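PDB 6NX5: pumilio domain-containing protein C56F2.08c from Schizosaccharomyces pombe, which probably binds AU-rich regions of mRNA 3'-untranslated regions, the chain here being its RNA recognition motif domain. Local coordinates for residues V8-V13 with E66-V71. Numbering follows the deposited sequence.
Sequences VSNLPV and ENHGPV
At one end of the RRM sheet, Asn10 and Pro12, which follow strand 4-9, meet His68 and Pro70 in the loop before strand 72-75. These strands are antiparallel neighbours; beyond them the loops run antiparallel, joined by side-chain to backbone bonds. His68 NE2 donates to the backbone O of Asn10 at 2.6 Å. The bond is nearly straight (166°), and the acceptor lies in the ring plane but receives the proton from above its own carbonyl plane. The imidazole reaches it with CG anti to the backbone N (chi1 -179°). Pro12 CA sits over the centre of one ring face, and Pro12 CG comes 3.5 Å from His68 CD2. The Asn10 amide is turned 63° from the ring, with OD1 3.2 Å from His68 CE1. Its ND2 donates to Pro70 O at 2.7 Å, tilted out of the amide plane. Further in, Val71 CG2 packs 3.7 Å from Val8 CG1. Val8 also touches Phe24 of helix 17-24. An alanine in place of His68 would probably leave Asn10 O without this donor and Pro12 without its imidazole neighbour. Asn10 O can only accept, so NE2 must carry the proton, and the two side-chain donors tie loop to loop through backbone carbonyls.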
loop_
_atom_site.group_PDB
_atom_site.type_symbol
_atom_site.label_atom_id
_atom_site.label_comp_id
_atom_site.label_asym_id
_atom_site.label_seq_id
_atom_site.Cartn_x
_atom_site.Cartn_y
_atom_site.Cartn_z
ATOM N N VAL A 8 0.641 2.251 -6.214
ATOM C CA VAL A 8 1.124 2.487 -7.570
ATOM C C VAL A 8 1.843 1.234 -8.044
ATOM O O VAL A 8 2.763 0.749 -7.375
ATOM C CB VAL A 8 2.047 3.720 -7.620
ATOM C CG1 VAL A 8 2.434 4.058 -9.068
ATOM C CG2 VAL A 8 1.380 4.915 -6.946
ATOM N N SER A 9 1.447 0.719 -9.209
ATOM C CA SER A 9 2.041 -0.504 -9.723
ATOM C C SER A 9 2.390 -0.334 -11.197
ATOM O O SER A 9 1.977 0.620 -11.866
ATOM C CB SER A 9 1.122 -1.721 -9.503
ATOM O OG SER A 9 -0.172 -1.535 -10.042
ATOM N N ASN A 10 3.195 -1.275 -11.679
ATOM C CA ASN A 10 3.759 -1.247 -13.035
ATOM C C ASN A 10 4.653 -0.031 -13.239
ATOM O O ASN A 10 4.583 0.652 -14.262
ATOM C CB ASN A 10 2.682 -1.302 -14.119
ATOM C CG ASN A 10 3.252 -1.756 -15.453
ATOM O OD1 ASN A 10 4.311 -2.377 -15.480
ATOM N ND2 ASN A 10 2.566 -1.444 -16.550
ATOM N N LEU A 11 5.477 0.268 -12.244
ATOM C CA LEU A 11 6.560 1.214 -12.447
ATOM C C LEU A 11 7.616 0.611 -13.373
ATOM O O LEU A 11 7.773 -0.609 -13.429
ATOM C CB LEU A 11 7.210 1.573 -11.119
ATOM C CG LEU A 11 6.260 2.246 -10.144
ATOM C CD1 LEU A 11 6.949 2.435 -8.788
ATOM C CD2 LEU A 11 5.790 3.566 -10.722
ATOM N N PRO A 12 8.351 1.445 -14.108
ATOM C CA PRO A 12 9.529 0.940 -14.824
ATOM C C PRO A 12 10.501 0.319 -13.836
ATOM O O PRO A 12 10.643 0.789 -12.707
ATOM C CB PRO A 12 10.112 2.196 -15.479
ATOM C CG PRO A 12 8.956 3.110 -15.628
ATOM C CD PRO A 12 8.085 2.864 -14.413
ATOM N N VAL A 13 11.168 -0.759 -14.259
ATOM C CA VAL A 13 12.130 -1.387 -13.363
ATOM C C VAL A 13 13.199 -0.366 -12.997
ATOM O O VAL A 13 13.599 0.471 -13.816
ATOM C CB VAL A 13 12.736 -2.655 -13.990
ATOM C CG1 VAL A 13 11.631 -3.604 -14.430
ATOM C CG2 VAL A 13 13.647 -2.311 -15.155
ATOM N N GLU A 66 8.782 6.951 -20.395
ATOM C CA GLU A 66 9.148 6.616 -21.763
ATOM C C GLU A 66 9.402 5.122 -21.906
ATOM O O GLU A 66 9.969 4.484 -21.014
ATOM C CB GLU A 66 10.386 7.389 -22.202
ATOM C CG GLU A 66 10.639 7.230 -23.698
ATOM C CD GLU A 66 11.908 7.908 -24.173
ATOM O OE1 GLU A 66 12.664 8.435 -23.329
ATOM O OE2 GLU A 66 12.147 7.909 -25.398
ATOM N N ASN A 67 8.973 4.568 -23.048
ATOM C CA ASN A 67 9.231 3.176 -23.427
ATOM C C ASN A 67 8.706 2.188 -22.399
ATOM O O ASN A 67 9.281 1.115 -22.189
ATOM C CB ASN A 67 10.718 2.947 -23.689
ATOM C CG ASN A 67 11.114 3.408 -25.055
ATOM O OD1 ASN A 67 10.372 3.207 -26.015
ATOM N ND2 ASN A 67 12.264 4.068 -25.156
ATOM N N HIS A 68 7.597 2.541 -21.764
ATOM C CA HIS A 68 6.979 1.699 -20.762
ATOM C C HIS A 68 5.470 1.804 -20.905
ATOM O O HIS A 68 4.939 2.854 -21.279
ATOM C CB HIS A 68 7.430 2.108 -19.356
ATOM C CG HIS A 68 6.853 1.265 -18.269
ATOM N ND1 HIS A 68 6.963 -0.108 -18.255
ATOM C CD2 HIS A 68 6.165 1.601 -17.152
ATOM C CE1 HIS A 68 6.363 -0.582 -17.174
ATOM N NE2 HIS A 68 5.870 0.435 -16.491
ATOM N N GLY A 69 4.786 0.702 -20.606
ATOM C CA GLY A 69 3.348 0.646 -20.694
ATOM C C GLY A 69 2.685 1.462 -19.605
ATOM O O GLY A 69 3.331 2.242 -18.903
ATOM N N PRO A 70 1.378 1.288 -19.444
ATOM C CA PRO A 70 0.629 2.175 -18.539
ATOM C C PRO A 70 0.901 1.877 -17.074
ATOM O O PRO A 70 0.896 0.721 -16.644
ATOM C CB PRO A 70 -0.837 1.897 -18.896
ATOM C CG PRO A 70 -0.802 1.099 -20.183
ATOM C CD PRO A 70 0.493 0.349 -20.144
ATOM N N VAL A 71 1.131 2.945 -16.304
ATOM C CA VAL A 71 1.217 2.831 -14.848
ATOM C C VAL A 71 -0.184 2.645 -14.282
ATOM O O VAL A 71 -1.175 3.136 -14.829
ATOM C CB VAL A 71 1.912 4.066 -14.231
ATOM C CG1 VAL A 71 1.112 5.332 -14.490
ATOM C CG2 VAL A 71 2.115 3.891 -12.724
#